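Local coordinates for glycosyl transferase family 9 (Veillonella parvula, PDB 3TOV), which probably transfers a sugar, possibly a heptose, from an activated donor to an acceptor, as a GT-B glycosyltransferase of family 9, at residues 201-206 and 233-238; 190-195 and 220-225; 209-214 and 238-243. All blocks are in the same frame, centred on the assembly; numbering follows the deposited sequence.

In the fold
All three contacts lie in the C-terminal half of the chain, toward the 244-245 end of the parallel sheet that runs 244-245, 219-222, 187-191, 264-268, 283-286, 302-305. Interaction 2 pairs strands 187-191 and 219-222; helix 203-216, which links them, carries most of the first segment of interaction 1 and all of that of interaction 3. Interaction 1 packs this helix on helix 229-237, and interaction 3 ties its later part to the loop before strand 244-245. The contact centres lie about 10 to 15 Å from one another. Their segments alternate along the chain; the contacts join the first beta-alpha units of a Rossmann-like domain, consistent with the GT-B clan.

Interaction 1. Residues 201-206 and 233-238; sequences WPAERF and QPVVEQ
Val235 sets its two methyl groups against the start of the helix that carries Ala203 and Phe206. With CG1 anti to its backbone N (chi1 -177°), the valine splits its contacts: CG2 faces Ala203, 4.0 Å from Ala203 CB, while CG1 reaches the root of the aromatic side chain, 3.9 Å from Phe206 CB. Ala203 and Phe206 stand three residues apart, hence nearly one turn, and both direct their CB toward the opposing segment. The Phe206 ring itself then leads off from Val235; one of its faces is met by Trp201 CE3, 3.5 Å above the plane and over the ring centre. Ala203 CB has a second apolar neighbour in Pro234, whose CB lies 4.2 Å away. These contacts join helix 203-216 at its first turn, just after Pro202 at the N-cap, to the end of helix 229-237, two neighbouring helices of the Rossmann-like domain. Helix 229-237 is kinked at Pro234 and Val235, where the backbone nitrogens make no bond to the preceding turn. The polar margin of the contact belongs to Gln238. Its amide approaches the root of Glu204 with both terminal atoms, Gln238 NE2 lying 3.5 Å from Glu204 CA and Gln238 OE1 3.5 Å from Glu204 CB, which is van der Waals contact without a hydrogen bond across the segments. What fixes the amide is a bond back to its own segment: Gln238 NE2 donates to Pro234 O at 3.0 Å, with an N-H...O angle of 155° and the acceptor close to the amide plane. Further inward, Ile192 touches both Phe206 and Val235, while on another flank Trp201 NE1 bonds to Ile332 O and Arg205 NH1 to Ser330 O.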
loop_
_atom_site.group_PDB
_atom_site.type_symbol
_atom_site.label_atom_id
_atom_site.label_comp_id
_atom_site.label_asym_id
_atom_site.label_seq_id
_atom_site.Cartn_x
_atom_site.Cartn_y
_atom_site.Cartn_z
ATOM N N TRP A 201 -7.016 14.051 10.726
ATOM C CA TRP A 201 -7.513 15.391 10.477
ATOM C C TRP A 201 -8.732 15.593 11.346
ATOM O O TRP A 201 -9.548 14.684 11.502
ATOM C CB TRP A 201 -7.928 15.533 9.030
ATOM C CG TRP A 201 -7.751 16.886 8.486
ATOM C CD1 TRP A 201 -6.849 17.824 8.888
ATOM C CD2 TRP A 201 -8.494 17.470 7.417
ATOM N NE1 TRP A 201 -6.977 18.957 8.123
ATOM C CE2 TRP A 201 -7.981 18.762 7.211
ATOM C CE3 TRP A 201 -9.539 17.019 6.603
ATOM C CZ2 TRP A 201 -8.482 19.608 6.230
ATOM C CZ3 TRP A 201 -10.036 17.863 5.634
ATOM C CH2 TRP A 201 -9.512 19.141 5.456
ATOM N N PRO A 202 -8.867 16.786 11.920
ATOM C CA PRO A 202 -10.080 17.102 12.657
ATOM C C PRO A 202 -11.316 16.567 11.931
ATOM O O PRO A 202 -11.422 16.697 10.704
ATOM C CB PRO A 202 -10.054 18.625 12.682
ATOM C CG PRO A 202 -8.608 18.921 12.830
ATOM C CD PRO A 202 -7.919 17.912 11.937
ATOM N N ALA A 203 -12.227 15.957 12.692
ATOM C CA ALA A 203 -13.366 15.264 12.116
ATOM C C ALA A 203 -14.236 16.213 11.304
ATOM O O ALA A 203 -14.684 15.875 10.203
ATOM C CB ALA A 203 -14.178 14.586 13.211
ATOM N N GLU A 204 -14.450 17.408 11.847
ATOM C CA GLU A 204 -15.332 18.392 11.231
ATOM C C GLU A 204 -14.794 18.915 9.909
ATOM O O GLU A 204 -15.574 19.284 9.039
ATOM C CB GLU A 204 -15.592 19.554 12.179
ATOM C CG GLU A 204 -14.697 20.735 11.956
ATOM C CD GLU A 204 -14.289 21.398 13.261
ATOM O OE1 GLU A 204 -15.007 22.327 13.718
ATOM O OE2 GLU A 204 -13.246 20.981 13.824
ATOM N N ARG A 205 -13.469 18.947 9.753
ATOM C CA ARG A 205 -12.886 19.374 8.486
ATOM C C ARG A 205 -13.234 18.400 7.373
ATOM O O ARG A 205 -13.582 18.812 6.265
ATOM C CB ARG A 205 -11.368 19.534 8.584
ATOM C CG ARG A 205 -10.943 20.488 9.659
ATOM C CD ARG A 205 -9.510 20.957 9.490
ATOM N NE ARG A 205 -9.135 21.791 10.628
ATOM C CZ ARG A 205 -7.936 22.319 10.822
ATOM N NH1 ARG A 205 -6.965 22.115 9.949
ATOM N NH2 ARG A 205 -7.712 23.050 11.898
ATOM N N PHE A 206 -13.132 17.106 7.662
ATOM C CA PHE A 206 -13.493 16.117 6.666
ATOM C C PHE A 206 -14.955 16.304 6.335
ATOM O O PHE A 206 -15.356 16.283 5.173
ATOM C CB PHE A 206 -13.281 14.709 7.197
ATOM C CG PHE A 206 -11.925 14.176 6.946
ATOM C CD1 PHE A 206 -11.452 14.050 5.651
ATOM C CD2 PHE A 206 -11.112 13.792 8.001
ATOM C CE1 PHE A 206 -10.173 13.552 5.403
ATOM C CE2 PHE A 206 -9.837 13.292 7.765
ATOM C CZ PHE A 206 -9.369 13.174 6.460
ATOM N N GLN A 233 -17.791 7.900 12.303
ATOM C CA GLN A 233 -19.071 8.340 12.834
ATOM C C GLN A 233 -19.096 9.851 13.048
ATOM O O GLN A 233 -20.006 10.524 12.586
ATOM C CB GLN A 233 -19.419 7.600 14.127
ATOM C CG GLN A 233 -20.378 8.357 15.047
ATOM C CD GLN A 233 -19.641 9.169 16.115
ATOM O OE1 GLN A 233 -18.659 8.696 16.702
ATOM N NE2 GLN A 233 -20.110 10.396 16.368
ATOM N N PRO A 234 -18.088 10.399 13.735
ATOM C CA PRO A 234 -18.241 11.811 14.076
ATOM C C PRO A 234 -18.181 12.715 12.832
ATOM O O PRO A 234 -18.669 13.853 12.858
ATOM C CB PRO A 234 -17.064 12.075 15.028
ATOM C CG PRO A 234 -16.528 10.735 15.388
ATOM C CD PRO A 234 -16.809 9.862 14.215
ATOM N N VAL A 235 -17.600 12.217 11.747
ATOM C CA VAL A 235 -17.690 12.944 10.501
ATOM C C VAL A 235 -19.119 12.854 9.986
ATOM O O VAL A 235 -19.859 13.839 9.995
ATOM C CB VAL A 235 -16.717 12.396 9.458
ATOM C CG1 VAL A 235 -16.784 13.221 8.164
ATOM C CG2 VAL A 235 -15.312 12.381 10.032
ATOM N N VAL A 236 -19.509 11.653 9.567
ATOM C CA VAL A 236 -20.803 11.426 8.927
ATOM C C VAL A 236 -21.991 11.931 9.740
ATOM O O VAL A 236 -23.071 12.158 9.197
ATOM C CB VAL A 236 -21.006 9.935 8.604
ATOM C CG1 VAL A 236 -20.118 9.526 7.448
ATOM C CG2 VAL A 236 -20.728 9.082 9.834
ATOM N N GLU A 237 -21.778 12.093 11.042
ATOM C CA GLU A 237 -22.794 12.594 11.957
ATOM C C GLU A 237 -23.188 14.029 11.627
ATOM O O GLU A 237 -24.366 14.382 11.683
ATOM C CB GLU A 237 -22.274 12.517 13.393
ATOM C CG GLU A 237 -23.215 13.064 14.449
ATOM C CD GLU A 237 -22.674 12.874 15.865
ATOM O OE1 GLU A 237 -23.292 13.404 16.823
ATOM O OE2 GLU A 237 -21.634 12.192 16.023
ATOM N N GLN A 238 -22.196 14.847 11.268
ATOM C CA GLN A 238 -22.400 16.288 11.074
ATOM C C GLN A 238 -22.393 16.739 9.616
ATOM O O GLN A 238 -22.273 17.924 9.331
ATOM C CB GLN A 238 -21.358 17.084 11.856
ATOM C CG GLN A 238 -19.923 16.756 11.490
ATOM C CD GLN A 238 -18.934 17.525 12.340
ATOM O OE1 GLN A 238 -19.032 18.750 12.476
ATOM N NE2 GLN A 238 -17.982 16.808 12.937
#

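Interaction 2. Residues 190-195 and 220-225; sequences FNIGSA and TVFFGG
Phe190 and Phe222 sit opposite each other on adjacent parallel strands and send their side chains the same way, to the sheet face that helices 203-216 and 229-237 cover. Starting at the root, Phe190 CB lies over the face of the Phe222 ring, 4.2 Å from its centroid and 26° off the normal, a CH-pi contact. A chi1 of -57° then puts CG beside the backbone N, on the side of the neighbouring strand, with Phe222 CE1 4.0 Å from Phe190 CG. One side of the ring turns toward that strand: Phe190 CD2 is 3.4 Å from Val221 O, which meets the ring at its edge, in plane. Further along the same side, Phe190 CE2 touches Thr220 CB at 3.9 Å. The far end, CZ, reaches Ala210 of helix 203-216, and CD1 touches CD1 of Phe206. The two phenylalanine rings form an offset stack, with centroids 4.8 Å apart and planes only 10° from parallel. Beneath them the backbones are joined by Phe190 N to Val221 O at 2.9 Å and by Phe223 N to Phe190 O at 3.0 Å, the alternating bonds of a parallel pair in a right-handed beta-alpha-beta crossover unit. Peptide groups of Phe190 are thus matched with backbone partners, whereas its ring meets mostly carbon; this chemistry implies a buried hydrophobic layer between sheet and helices, in which hydrogen bonding sets the strand register and the near-parallel rings fill the space above it.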
loop_
_atom_site.group_PDB
_atom_site.type_symbol
_atom_site.label_atom_id
_atom_site.label_comp_id
_atom_site.label_asym_id
_atom_site.label_seq_id
_atom_site.Cartn_x
_atom_site.Cartn_y
_atom_site.Cartn_z
ATOM N N PHE A 190 -12.969 9.004 0.707
ATOM C CA PHE A 190 -12.145 9.374 1.846
ATOM C C PHE A 190 -11.725 8.151 2.639
ATOM O O PHE A 190 -12.544 7.300 2.979
ATOM C CB PHE A 190 -12.931 10.269 2.792
ATOM C CG PHE A 190 -13.463 11.499 2.152
ATOM C CD1 PHE A 190 -12.865 12.728 2.383
ATOM C CD2 PHE A 190 -14.562 11.434 1.307
ATOM C CE1 PHE A 190 -13.357 13.865 1.789
ATOM C CE2 PHE A 190 -15.057 12.577 0.705
ATOM C CZ PHE A 190 -14.458 13.790 0.951
ATOM N N ASN A 191 -10.441 8.085 2.947
ATOM C CA ASN A 191 -9.924 7.126 3.896
ATOM C C ASN A 191 -9.235 7.950 4.969
ATOM O O ASN A 191 -8.090 8.356 4.814
ATOM C CB ASN A 191 -8.960 6.149 3.202
ATOM C CG ASN A 191 -8.041 5.418 4.177
ATOM O OD1 ASN A 191 -8.480 4.875 5.201
ATOM N ND2 ASN A 191 -6.752 5.403 3.857
ATOM N N ILE A 192 -9.967 8.232 6.040
ATOM C CA ILE A 192 -9.437 8.945 7.195
ATOM C C ILE A 192 -9.010 7.928 8.258
ATOM O O ILE A 192 -9.232 6.715 8.109
ATOM C CB ILE A 192 -10.531 9.852 7.792
ATOM C CG1 ILE A 192 -11.225 9.177 8.983
ATOM C CG2 ILE A 192 -11.581 10.184 6.739
ATOM C CD1 ILE A 192 -12.694 9.593 9.190
ATOM N N GLY A 193 -8.402 8.406 9.334
ATOM C CA GLY A 193 -8.197 7.547 10.485
ATOM C C GLY A 193 -7.013 6.601 10.455
ATOM O O GLY A 193 -6.746 5.916 9.459
ATOM N N SER A 194 -6.317 6.563 11.587
ATOM C CA SER A 194 -5.071 5.839 11.735
ATOM C C SER A 194 -4.930 5.516 13.208
ATOM O O SER A 194 -5.531 6.185 14.046
ATOM C CB SER A 194 -3.892 6.716 11.269
ATOM O OG SER A 194 -2.625 6.147 11.573
ATOM N N ALA A 195 -4.151 4.489 13.529
ATOM C CA ALA A 195 -3.860 4.187 14.921
ATOM C C ALA A 195 -3.118 5.365 15.566
ATOM O O ALA A 195 -3.169 5.568 16.779
ATOM C CB ALA A 195 -3.045 2.918 15.022
ATOM N N THR A 220 -19.770 10.752 -2.424
ATOM C CA THR A 220 -18.676 10.618 -1.470
ATOM C C THR A 220 -18.748 9.323 -0.654
ATOM O O THR A 220 -19.747 9.064 0.006
ATOM C CB THR A 220 -18.668 11.823 -0.501
ATOM O OG1 THR A 220 -19.800 11.754 0.375
ATOM C CG2 THR A 220 -18.734 13.137 -1.277
ATOM N N VAL A 221 -17.691 8.517 -0.699
ATOM C CA VAL A 221 -17.614 7.277 0.080
ATOM C C VAL A 221 -16.664 7.428 1.246
ATOM O O VAL A 221 -15.776 8.267 1.219
ATOM C CB VAL A 221 -17.034 6.109 -0.731
ATOM C CG1 VAL A 221 -17.894 4.859 -0.576
ATOM C CG2 VAL A 221 -16.865 6.492 -2.179
ATOM N N PHE A 222 -16.842 6.591 2.261
ATOM C CA PHE A 222 -15.904 6.527 3.374
ATOM C C PHE A 222 -15.448 5.083 3.593
ATOM O O PHE A 222 -16.260 4.161 3.660
ATOM C CB PHE A 222 -16.517 7.133 4.643
ATOM C CG PHE A 222 -16.643 8.633 4.590
ATOM C CD1 PHE A 222 -15.784 9.444 5.314
ATOM C CD2 PHE A 222 -17.603 9.236 3.793
ATOM C CE1 PHE A 222 -15.892 10.840 5.261
ATOM C CE2 PHE A 222 -17.713 10.617 3.729
ATOM C CZ PHE A 222 -16.856 11.419 4.470
ATOM N N PHE A 223 -14.141 4.892 3.675
ATOM C CA PHE A 223 -13.584 3.559 3.772
ATOM C C PHE A 223 -13.141 3.267 5.197
ATOM O O PHE A 223 -13.513 3.986 6.114
ATOM C CB PHE A 223 -12.440 3.401 2.776
ATOM C CG PHE A 223 -12.863 3.582 1.340
ATOM C CD1 PHE A 223 -13.486 2.556 0.653
ATOM C CD2 PHE A 223 -12.634 4.774 0.676
ATOM C CE1 PHE A 223 -13.872 2.714 -0.674
ATOM C CE2 PHE A 223 -13.017 4.937 -0.652
ATOM C CZ PHE A 223 -13.635 3.903 -1.326
ATOM N N GLY A 224 -12.370 2.203 5.386
ATOM C CA GLY A 224 -11.937 1.812 6.717
ATOM C C GLY A 224 -12.331 0.404 7.136
ATOM O O GLY A 224 -13.093 -0.298 6.455
ATOM N N GLY A 225 -11.783 -0.017 8.268
ATOM C CA GLY A 225 -12.169 -1.273 8.876
ATOM C C GLY A 225 -12.997 -1.035 10.128
ATOM O O GLY A 225 -13.371 0.096 10.445
#

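Interaction 3. Residues 209-214 and 238-243; sequences VADYFG and QMETKP
A chi1 of -95° and a small chi2 swing the carboxylate of Asp211 off its helix and onto the backbone of Glu240 and Thr241. Thr241 answers with OG1 between its backbone N and carbonyl carbon (chi1 65°), which brings the hydroxyl and the amide of the same residue to one oxygen. Asp211 OD1 therefore accepts twice: from Thr241 OG1 at 2.8 Å, nearly in line with the C-O bond, and from Thr241 N at 3.0 Å on the syn side. The second oxygen takes the preceding amide, Glu240 N to Asp211 OD2, at 3.1 Å through its syn lone pair and with a fairly straight N-H...O angle of 161°. The carboxylate thus binds two successive backbone amides and a hydroxyl of an irregular loop, and these three donors fix its rotation. Glu240 OE2 stays 4.2 Å from Asp211 OD2; the like charges could raise the proton affinity of either group, although the donors around Asp211 probably offset this. With an alanine here, the two amides and the hydroxyl would probably be left without the carboxylate that receives them, and the loop would be less firmly tied to the helix. Beside the polar bonds lies one apolar pair: the selenomethionine Met239 brings its CE to 3.9 Å from Ala210 CB. Thr241 CG2 makes van der Waals contact with the helix backbone, 4.0 Å from Gly214 C. These bonds fasten helix 203-216 to the loop that links helix 229-237 with strand 244-245. Ala210 and Met239 both continue inward onto Phe222 of strand 219-222, and on another flank of helix 203-216 Val209, Tyr212 and Phe213 pack against helix 334-347.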
loop_
_atom_site.group_PDB
_atom_site.type_symbol
_atom_site.label_atom_id
_atom_site.label_comp_id
_atom_site.label_asym_id
_atom_site.label_seq_id
_atom_site.Cartn_x
_atom_site.Cartn_y
_atom_site.Cartn_z
ATOM N N VAL A 209 -15.456 19.320 4.090
ATOM C CA VAL A 209 -14.931 18.990 2.771
ATOM C C VAL A 209 -15.867 18.100 1.955
ATOM O O VAL A 209 -16.268 18.449 0.846
ATOM C CB VAL A 209 -13.544 18.319 2.874
ATOM C CG1 VAL A 209 -13.138 17.714 1.527
ATOM C CG2 VAL A 209 -12.499 19.320 3.386
ATOM N N ALA A 210 -16.206 16.939 2.505
ATOM C CA ALA A 210 -17.124 16.014 1.844
ATOM C C ALA A 210 -18.435 16.706 1.438
ATOM O O ALA A 210 -18.880 16.575 0.295
ATOM C CB ALA A 210 -17.395 14.827 2.742
ATOM N N ASP A 211 -19.029 17.437 2.389
ATOM C CA ASP A 211 -20.211 18.277 2.174
ATOM C C ASP A 211 -20.021 19.268 1.030
ATOM O O ASP A 211 -20.919 19.429 0.195
ATOM C CB ASP A 211 -20.530 19.066 3.446
ATOM C CG ASP A 211 -21.574 18.393 4.319
ATOM O OD1 ASP A 211 -22.320 17.526 3.811
ATOM O OD2 ASP A 211 -21.649 18.755 5.516
ATOM N N TYR A 212 -18.866 19.950 1.020
ATOM C CA TYR A 212 -18.475 20.818 -0.094
ATOM C C TYR A 212 -18.769 20.170 -1.446
ATOM O O TYR A 212 -19.524 20.717 -2.248
ATOM C CB TYR A 212 -16.989 21.189 -0.040
ATOM C CG TYR A 212 -16.588 22.058 -1.211
ATOM C CD1 TYR A 212 -16.829 23.423 -1.182
ATOM C CD2 TYR A 212 -16.017 21.509 -2.360
ATOM C CE1 TYR A 212 -16.499 24.231 -2.248
ATOM C CE2 TYR A 212 -15.688 22.306 -3.436
ATOM C CZ TYR A 212 -15.930 23.676 -3.374
ATOM O OH TYR A 212 -15.619 24.516 -4.426
ATOM N N PHE A 213 -18.175 19.007 -1.695
ATOM C CA PHE A 213 -18.386 18.306 -2.961
ATOM C C PHE A 213 -19.813 17.808 -3.156
ATOM O O PHE A 213 -20.450 18.104 -4.166
ATOM C CB PHE A 213 -17.373 17.172 -3.135
ATOM C CG PHE A 213 -15.986 17.661 -3.391
ATOM C CD1 PHE A 213 -15.623 18.122 -4.647
ATOM C CD2 PHE A 213 -15.059 17.710 -2.371
ATOM C CE1 PHE A 213 -14.347 18.598 -4.890
ATOM C CE2 PHE A 213 -13.775 18.190 -2.603
ATOM C CZ PHE A 213 -13.414 18.632 -3.867
ATOM N N GLY A 214 -20.312 17.054 -2.187
ATOM C CA GLY A 214 -21.679 16.578 -2.237
ATOM C C GLY A 214 -22.652 17.699 -2.547
ATOM O O GLY A 214 -23.612 17.506 -3.301
ATOM N N GLN A 238 -22.196 14.847 11.268
ATOM C CA GLN A 238 -22.400 16.288 11.074
ATOM C C GLN A 238 -22.393 16.739 9.616
ATOM O O GLN A 238 -22.273 17.924 9.331
ATOM C CB GLN A 238 -21.358 17.084 11.856
ATOM C CG GLN A 238 -19.923 16.756 11.490
ATOM C CD GLN A 238 -18.934 17.525 12.340
ATOM O OE1 GLN A 238 -19.032 18.750 12.476
ATOM N NE2 GLN A 238 -17.982 16.808 12.937
HETATM N N MSE A 239 -22.523 15.800 8.692
HETATM C CA MSE A 239 -22.666 16.163 7.296
HETATM C C MSE A 239 -24.133 16.409 6.923
HETATM O O MSE A 239 -25.025 15.646 7.304
HETATM C CB MSE A 239 -22.076 15.080 6.413
HETATM C CG MSE A 239 -20.590 14.891 6.584
HETATM SE SE MSE A 239 -19.993 13.416 5.468
HETATM C CE MSE A 239 -20.964 13.860 3.828
ATOM N N GLU A 240 -24.374 17.480 6.176
ATOM C CA GLU A 240 -25.708 17.803 5.699
ATOM C C GLU A 240 -26.029 17.093 4.383
ATOM O O GLU A 240 -27.146 17.200 3.878
ATOM C CB GLU A 240 -25.858 19.316 5.525
ATOM C CG GLU A 240 -25.263 20.147 6.652
ATOM C CD GLU A 240 -24.974 21.587 6.225
ATOM O OE1 GLU A 240 -25.823 22.173 5.512
ATOM O OE2 GLU A 240 -23.895 22.123 6.589
ATOM N N THR A 241 -25.045 16.388 3.825
ATOM C CA THR A 241 -25.250 15.601 2.603
ATOM C C THR A 241 -25.096 14.119 2.915
ATOM O O THR A 241 -24.594 13.761 3.981
ATOM C CB THR A 241 -24.270 15.984 1.451
ATOM O OG1 THR A 241 -22.910 15.664 1.819
ATOM C CG2 THR A 241 -24.405 17.470 1.081
ATOM N N LYS A 242 -25.517 13.258 1.991
ATOM C CA LYS A 242 -25.538 11.826 2.269
ATOM C C LYS A 242 -24.298 11.168 1.727
ATOM O O LYS A 242 -24.133 11.041 0.511
ATOM C CB LYS A 242 -26.803 11.161 1.699
ATOM C CG LYS A 242 -26.995 9.692 2.073
ATOM C CD LYS A 242 -27.114 8.807 0.817
ATOM C CE LYS A 242 -27.262 7.325 1.170
ATOM N NZ LYS A 242 -27.050 6.424 -0.004
ATOM N N PRO A 243 -23.408 10.761 2.639
ATOM C CA PRO A 243 -22.210 9.983 2.306
ATOM C C PRO A 243 -22.561 8.513 2.082
ATOM O O PRO A 243 -23.633 8.059 2.495
ATOM C CB PRO A 243 -21.351 10.127 3.565
ATOM C CG PRO A 243 -22.336 10.316 4.663
ATOM C CD PRO A 243 -23.480 11.090 4.073
#